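Local coordinates for protein nitroreductase (Bacteroides fragilis NCTC 9343, PDB 3EK3) that binds flavin mononucleotide and probably acts as an NAD(P)H-dependent oxidoreductase of the nitroreductase family, at residues K59-K73 and Q136-L150. Sequence-based numbering, arbitrary orientation.
With FMN (flavin mononucleotide), chain B.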
loop_
_atom_site.group_PDB
_atom_site.type_symbol
_atom_site.label_atom_id
_atom_site.label_comp_id
_atom_site.label_asym_id
_atom_site.label_seq_id
_atom_site.Cartn_x
_atom_site.Cartn_y
_atom_site.Cartn_z
ATOM N N LYS A 59 0.086 -22.095 16.818
ATOM C CA LYS A 59 -0.693 -21.951 15.580
ATOM C C LYS A 59 0.163 -21.384 14.445
ATOM O O LYS A 59 0.008 -21.769 13.291
ATOM C CB LYS A 59 -1.910 -21.062 15.803
ATOM C CG LYS A 59 -2.857 -21.567 16.869
ATOM C CD LYS A 59 -4.077 -20.669 16.969
ATOM C CE LYS A 59 -4.808 -20.816 18.306
ATOM N NZ LYS A 59 -5.295 -22.161 18.730
ATOM N N LEU A 60 1.066 -20.470 14.763
ATOM C CA LEU A 60 1.960 -19.939 13.716
ATOM C C LEU A 60 2.819 -21.056 13.099
ATOM O O LEU A 60 2.971 -21.138 11.900
ATOM C CB LEU A 60 2.818 -18.825 14.261
ATOM C CG LEU A 60 2.045 -17.554 14.534
ATOM C CD1 LEU A 60 2.947 -16.602 15.383
ATOM C CD2 LEU A 60 1.473 -16.918 13.245
ATOM N N GLU A 61 3.349 -21.920 13.956
ATOM C CA GLU A 61 4.155 -23.029 13.509
ATOM C C GLU A 61 3.346 -23.993 12.651
ATOM O O GLU A 61 3.810 -24.451 11.618
ATOM C CB GLU A 61 4.813 -23.713 14.715
ATOM C CG GLU A 61 5.814 -22.786 15.407
ATOM C CD GLU A 61 6.640 -23.461 16.494
ATOM O OE1 GLU A 61 6.334 -24.631 16.859
ATOM O OE2 GLU A 61 7.603 -22.799 16.977
ATOM N N GLU A 62 2.113 -24.294 13.059
ATOM C CA GLU A 62 1.249 -25.163 12.273
ATOM C C GLU A 62 0.933 -24.579 10.879
ATOM O O GLU A 62 0.912 -25.302 9.877
ATOM C CB GLU A 62 -0.062 -25.456 13.039
ATOM C CG GLU A 62 0.128 -26.360 14.246
ATOM C CD GLU A 62 -1.181 -26.788 14.912
ATOM O OE1 GLU A 62 -2.203 -26.080 14.772
ATOM O OE2 GLU A 62 -1.194 -27.896 15.509
ATOM N N LEU A 63 0.640 -23.291 10.843
ATOM C CA LEU A 63 0.358 -22.592 9.592
ATOM C C LEU A 63 1.580 -22.634 8.667
ATOM O O LEU A 63 1.473 -22.938 7.478
ATOM C CB LEU A 63 -0.028 -21.156 9.896
ATOM C CG LEU A 63 -0.261 -20.232 8.707
ATOM C CD1 LEU A 63 -1.342 -20.794 7.814
ATOM C CD2 LEU A 63 -0.635 -18.794 9.184
ATOM N N ASN A 64 2.751 -22.385 9.239
ATOM C CA ASN A 64 3.995 -22.495 8.478
ATOM C C ASN A 64 4.201 -23.902 7.922
ATOM O O ASN A 64 4.611 -24.051 6.766
ATOM C CB ASN A 64 5.180 -22.011 9.327
ATOM C CG ASN A 64 6.486 -21.994 8.553
ATOM O OD1 ASN A 64 6.670 -21.159 7.660
ATOM N ND2 ASN A 64 7.377 -22.917 8.869
ATOM N N GLU A 65 3.865 -24.950 8.694
ATOM C CA GLU A 65 3.923 -26.321 8.171
ATOM C C GLU A 65 3.017 -26.528 6.984
ATOM O O GLU A 65 3.380 -27.227 6.043
ATOM C CB GLU A 65 3.540 -27.342 9.241
ATOM C CG GLU A 65 4.635 -27.639 10.207
ATOM C CD GLU A 65 5.940 -28.028 9.512
ATOM O OE1 GLU A 65 5.966 -29.014 8.743
ATOM O OE2 GLU A 65 6.926 -27.326 9.738
ATOM N N ARG A 66 1.821 -25.949 7.019
ATOM C CA ARG A 66 0.866 -26.065 5.916
ATOM C C ARG A 66 1.391 -25.337 4.679
ATOM O O ARG A 66 1.280 -25.819 3.558
ATOM C CB ARG A 66 -0.505 -25.485 6.322
ATOM C CG ARG A 66 -1.153 -26.127 7.564
ATOM C CD ARG A 66 -1.107 -27.643 7.489
ATOM N NE ARG A 66 -1.828 -28.293 8.587
ATOM C CZ ARG A 66 -1.367 -28.472 9.828
ATOM N NH1 ARG A 66 -0.177 -28.026 10.209
ATOM N NH2 ARG A 66 -2.126 -29.111 10.707
ATOM N N ILE A 67 1.973 -24.166 4.895
ATOM C CA ILE A 67 2.572 -23.390 3.798
ATOM C C ILE A 67 3.732 -24.182 3.180
ATOM O O ILE A 67 3.819 -24.321 1.951
ATOM C CB ILE A 67 3.019 -22.027 4.331
ATOM C CG1 ILE A 67 1.789 -21.171 4.616
ATOM C CG2 ILE A 67 3.960 -21.288 3.328
ATOM C CD1 ILE A 67 2.144 -19.921 5.436
ATOM N N LYS A 68 4.586 -24.768 4.028
ATOM C CA LYS A 68 5.624 -25.690 3.543
ATOM C C LYS A 68 5.025 -26.847 2.760
ATOM O O LYS A 68 5.533 -27.235 1.695
ATOM C CB LYS A 68 6.491 -26.190 4.718
ATOM C CG LYS A 68 7.415 -25.116 5.275
ATOM C CD LYS A 68 8.136 -25.527 6.557
ATOM C CE LYS A 68 8.561 -26.971 6.585
ATOM N NZ LYS A 68 9.196 -27.353 7.905
ATOM N N GLY A 69 3.922 -27.409 3.269
ATOM C CA GLY A 69 3.266 -28.500 2.559
ATOM C C GLY A 69 2.806 -28.139 1.153
ATOM O O GLY A 69 2.918 -28.988 0.220
ATOM N N ALA A 70 2.279 -26.920 1.004
ATOM C CA ALA A 70 1.875 -26.377 -0.300
ATOM C C ALA A 70 3.104 -26.225 -1.205
ATOM O O ALA A 70 3.131 -26.693 -2.344
ATOM C CB ALA A 70 1.158 -25.020 -0.120
ATOM N N PHE A 71 4.138 -25.586 -0.672
ATOM C CA PHE A 71 5.419 -25.460 -1.395
ATOM C C PHE A 71 6.027 -26.798 -1.808
ATOM O O PHE A 71 6.608 -26.898 -2.901
ATOM C CB PHE A 71 6.431 -24.665 -0.560
ATOM C CG PHE A 71 6.153 -23.217 -0.445
ATOM C CD1 PHE A 71 5.381 -22.528 -1.369
ATOM C CD2 PHE A 71 6.716 -22.488 0.593
ATOM C CE1 PHE A 71 5.160 -21.160 -1.233
ATOM C CE2 PHE A 71 6.504 -21.140 0.718
ATOM C CZ PHE A 71 5.728 -20.468 -0.189
ATOM N N ALA A 72 5.916 -27.828 -0.964
ATOM C CA ALA A 72 6.444 -29.149 -1.307
ATOM C C ALA A 72 5.794 -29.683 -2.591
ATOM O O ALA A 72 6.397 -30.467 -3.315
ATOM C CB ALA A 72 6.265 -30.152 -0.137
ATOM N N LYS A 73 4.566 -29.248 -2.866
ATOM C CA LYS A 73 3.840 -29.636 -4.081
ATOM C C LYS A 73 4.297 -28.889 -5.338
ATOM O O LYS A 73 3.947 -29.278 -6.450
ATOM C CB LYS A 73 2.336 -29.394 -3.900
ATOM C CG LYS A 73 1.694 -30.199 -2.795
ATOM C CD LYS A 73 0.279 -29.752 -2.532
ATOM C CE LYS A 73 -0.272 -30.407 -1.281
ATOM N NZ LYS A 73 -1.573 -29.851 -0.846
ATOM N N GLN A 136 4.126 -15.198 1.755
ATOM C CA GLN A 136 4.014 -16.598 1.347
ATOM C C GLN A 136 2.588 -17.137 1.327
ATOM O O GLN A 136 2.349 -18.190 0.726
ATOM C CB GLN A 136 4.921 -17.501 2.190
ATOM C CG GLN A 136 6.364 -17.347 1.823
ATOM C CD GLN A 136 6.893 -15.967 2.104
ATOM O OE1 GLN A 136 6.772 -15.467 3.226
ATOM N NE2 GLN A 136 7.528 -15.335 1.090
ATOM N N LEU A 137 1.631 -16.423 1.912
ATOM C CA LEU A 137 0.211 -16.877 1.784
ATOM C C LEU A 137 -0.485 -16.414 0.479
ATOM O O LEU A 137 -1.547 -16.898 0.151
ATOM C CB LEU A 137 -0.595 -16.462 3.017
ATOM C CG LEU A 137 -0.422 -17.361 4.253
ATOM C CD1 LEU A 137 -1.045 -16.730 5.519
ATOM C CD2 LEU A 137 -0.999 -18.742 3.985
ATOM N N GLY A 138 0.094 -15.490 -0.284
ATOM C CA GLY A 138 -0.554 -15.077 -1.541
ATOM C C GLY A 138 -0.790 -16.202 -2.515
ATOM O O GLY A 138 -1.878 -16.302 -3.098
ATOM N N THR A 139 0.219 -17.030 -2.743
ATOM C CA THR A 139 0.102 -18.106 -3.745
ATOM C C THR A 139 -0.283 -19.444 -3.116
ATOM O O THR A 139 -0.572 -20.427 -3.849
ATOM C CB THR A 139 1.400 -18.310 -4.495
ATOM O OG1 THR A 139 2.417 -18.614 -3.552
ATOM C CG2 THR A 139 1.762 -17.069 -5.295
ATOM N N THR A 140 -0.352 -19.490 -1.799
ATOM C CA THR A 140 -0.666 -20.733 -1.089
ATOM C C THR A 140 -2.026 -20.752 -0.371
ATOM O O THR A 140 -2.458 -21.820 0.081
ATOM C CB THR A 140 0.435 -21.114 -0.042
ATOM O OG1 THR A 140 0.514 -20.110 0.996
ATOM C CG2 THR A 140 1.784 -21.375 -0.710
ATOM N N CYS A 141 -2.680 -19.594 -0.230
ATOM C CA CYS A 141 -3.922 -19.516 0.542
ATOM C C CYS A 141 -5.079 -20.396 0.042
ATOM O O CYS A 141 -5.978 -20.696 0.815
ATOM C CB CYS A 141 -4.383 -18.061 0.722
ATOM S SG CYS A 141 -4.855 -17.196 -0.813
ATOM N N ASP A 142 -5.051 -20.808 -1.221
ATOM C CA ASP A 142 -6.066 -21.703 -1.744
ATOM C C ASP A 142 -5.627 -23.156 -1.768
ATOM O O ASP A 142 -6.396 -24.028 -2.193
ATOM C CB ASP A 142 -6.521 -21.247 -3.130
ATOM C CG ASP A 142 -7.400 -19.987 -3.071
ATOM O OD1 ASP A 142 -8.003 -19.716 -2.006
ATOM O OD2 ASP A 142 -7.490 -19.276 -4.086
ATOM N N ASP A 143 -4.425 -23.464 -1.289
ATOM C CA ASP A 143 -4.084 -24.871 -1.070
ATOM C C ASP A 143 -5.071 -25.405 -0.026
ATOM O O ASP A 143 -5.354 -24.750 0.967
ATOM C CB ASP A 143 -2.630 -25.022 -0.594
ATOM C CG ASP A 143 -2.309 -26.420 -0.111
ATOM O OD1 ASP A 143 -2.556 -26.732 1.064
ATOM O OD2 ASP A 143 -1.795 -27.220 -0.923
ATOM N N PRO A 144 -5.642 -26.577 -0.269
ATOM C CA PRO A 144 -6.686 -27.091 0.622
ATOM C C PRO A 144 -6.310 -27.124 2.101
ATOM O O PRO A 144 -7.107 -26.699 2.946
ATOM C CB PRO A 144 -6.923 -28.500 0.098
ATOM C CG PRO A 144 -6.542 -28.407 -1.371
ATOM C CD PRO A 144 -5.406 -27.458 -1.431
ATOM N N GLU A 145 -5.110 -27.612 2.436
ATOM C CA GLU A 145 -4.724 -27.656 3.839
ATOM C C GLU A 145 -4.422 -26.278 4.419
ATOM O O GLU A 145 -4.807 -25.998 5.559
ATOM C CB GLU A 145 -3.568 -28.627 4.085
ATOM C CG GLU A 145 -3.939 -30.107 3.830
ATOM C CD GLU A 145 -3.939 -30.470 2.339
ATOM O OE1 GLU A 145 -3.085 -29.951 1.575
ATOM O OE2 GLU A 145 -4.805 -31.279 1.924
ATOM N N VAL A 146 -3.782 -25.402 3.642
ATOM C CA VAL A 146 -3.552 -24.036 4.103
ATOM C C VAL A 146 -4.912 -23.372 4.311
ATOM O O VAL A 146 -5.185 -22.782 5.356
ATOM C CB VAL A 146 -2.679 -23.240 3.096
ATOM C CG1 VAL A 146 -2.583 -21.771 3.497
ATOM C CG2 VAL A 146 -1.251 -23.907 2.932
ATOM N N ARG A 147 -5.802 -23.516 3.330
ATOM C CA ARG A 147 -7.107 -22.843 3.426
ATOM C C ARG A 147 -7.906 -23.310 4.644
ATOM O O ARG A 147 -8.523 -22.508 5.349
ATOM C CB ARG A 147 -7.910 -23.039 2.125
ATOM C CG ARG A 147 -9.330 -22.382 2.167
ATOM C CD ARG A 147 -9.351 -20.936 2.598
ATOM N NE ARG A 147 -8.663 -20.078 1.627
ATOM C CZ ARG A 147 -8.874 -18.775 1.478
ATOM N NH1 ARG A 147 -9.723 -18.142 2.245
ATOM N NH2 ARG A 147 -8.222 -18.112 0.524
ATOM N N ALA A 148 -7.918 -24.618 4.881
ATOM C CA ALA A 148 -8.592 -25.130 6.056
ATOM C C ALA A 148 -8.053 -24.482 7.327
ATOM O O ALA A 148 -8.821 -24.146 8.239
ATOM C CB ALA A 148 -8.488 -26.673 6.108
ATOM N N TYR A 149 -6.732 -24.289 7.385
ATOM C CA TYR A 149 -6.077 -23.650 8.534
ATOM C C TYR A 149 -6.503 -22.192 8.668
ATOM O O TYR A 149 -6.892 -21.751 9.743
ATOM C CB TYR A 149 -4.531 -23.797 8.478
ATOM C CG TYR A 149 -3.966 -23.815 9.864
ATOM C CD1 TYR A 149 -3.750 -22.616 10.544
ATOM C CD2 TYR A 149 -3.772 -25.020 10.559
ATOM C CE1 TYR A 149 -3.310 -22.599 11.844
ATOM C CE2 TYR A 149 -3.325 -25.022 11.903
ATOM C CZ TYR A 149 -3.118 -23.812 12.539
ATOM O OH TYR A 149 -2.704 -23.742 13.846
ATOM N N LEU A 150 -6.477 -21.458 7.557
ATOM C CA LEU A 150 -6.880 -20.045 7.545
ATOM C C LEU A 150 -8.325 -19.879 8.033
ATOM O O LEU A 150 -8.632 -19.015 8.858
ATOM C CB LEU A 150 -6.733 -19.470 6.136
ATOM C CG LEU A 150 -5.296 -19.381 5.602
ATOM C CD1 LEU A 150 -5.332 -18.869 4.165
ATOM C CD2 LEU A 150 -4.468 -18.409 6.468
HETATM N N1 FMN B . 10.309 -9.674 2.854
HETATM C C2 FMN B . 10.403 -10.978 3.280
HETATM O O2 FMN B . 11.289 -11.315 4.072
HETATM N N3 FMN B . 9.547 -11.954 2.818
HETATM C C4 FMN B . 8.588 -11.633 1.919
HETATM O O4 FMN B . 7.710 -12.484 1.702
HETATM C C4A FMN B . 8.475 -10.302 1.493
HETATM N N5 FMN B . 7.496 -9.954 0.598
HETATM C C5A FMN B . 7.332 -8.649 0.179
HETATM C C6 FMN B . 6.297 -8.336 -0.703
HETATM C C7 FMN B . 6.084 -7.021 -1.113
HETATM C C7M FMN B . 4.834 -6.643 -1.908
HETATM C C8 FMN B . 6.905 -6.012 -0.594
HETATM C C8M FMN B . 6.420 -4.583 -0.639
HETATM C C9 FMN B . 7.938 -6.333 0.292
HETATM C C9A FMN B . 8.162 -7.646 0.694
HETATM N N10 FMN B . 9.201 -8.002 1.571
HETATM C C10 FMN B . 9.321 -9.304 1.995
HETATM C "C1'" FMN B . 10.115 -6.953 2.157
HETATM C "C2'" FMN B . 11.095 -6.444 1.094
HETATM O "O2'" FMN B . 12.103 -7.411 0.857
HETATM C "C3'" FMN B . 11.739 -5.178 1.634
HETATM O "O3'" FMN B . 10.749 -4.174 1.674
HETATM C "C4'" FMN B . 12.888 -4.671 0.740
HETATM O "O4'" FMN B . 13.986 -5.573 0.787
HETATM C "C5'" FMN B . 13.352 -3.286 1.184
HETATM O "O5'" FMN B . 13.870 -3.342 2.507
HETATM P P FMN B . 13.284 -2.421 3.705
HETATM O O1P FMN B . 13.247 -1.024 3.222
HETATM O O2P FMN B . 14.128 -2.685 4.966
HETATM O O3P FMN B . 11.842 -2.799 3.932
HETATM O O HOH W 1 -0.395 -27.984 2.621
#
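Tyr149 enters helix 59-72 as a knob among Lys59, Glu62, Leu63 and Arg66. With CG anti to the backbone N (chi1 -151°), the ring is carried across to the other helix, where Tyr149 OH donates to Glu62 OE1 at 2.6 Å, using the anti lone pair of a carboxylate turned 88° from the ring. Leu63 N lies over one ring face, toward its rim. Further along, Val146 CG2 packs 3.2 Å from Arg66 O and reaches Ala70 CB; Ile67 CD1 meets Leu137 CD2 at 3.7 Å. Thr140 CG2 approaches Phe71 CE1 obliquely at 3.4 Å, and Gln136 CG abuts the same ring at its edge.

The extended Lys73 chain closes the far end: NZ bonds Asp143 OD2 at 2.6 Å through the syn lone pair and also Glu145 OE1, a salt-bridge network. Asp143 is the N-cap residue of helix 144-150; its OD1 accepts from Val146 N at 3.1 Å and, weakly, from Glu145 N. Thr140 OG1 donates to Gln136 O, a bond consistent with fixing the Thr140 rotamer so that CG2 faces Ala70 and Phe71.

Behind this layer, Leu63 and Leu150 both touch Ile99 of strand 96-102. The result is a near-antiparallel helix pair (158°, axes 8.6 Å apart) packed against the sheet of the nitroreductase fold; the loop that leads into helix 144-150 carries Gln136, whose NE2 donates to FMN O4 at 2.9 Å in the flavin site.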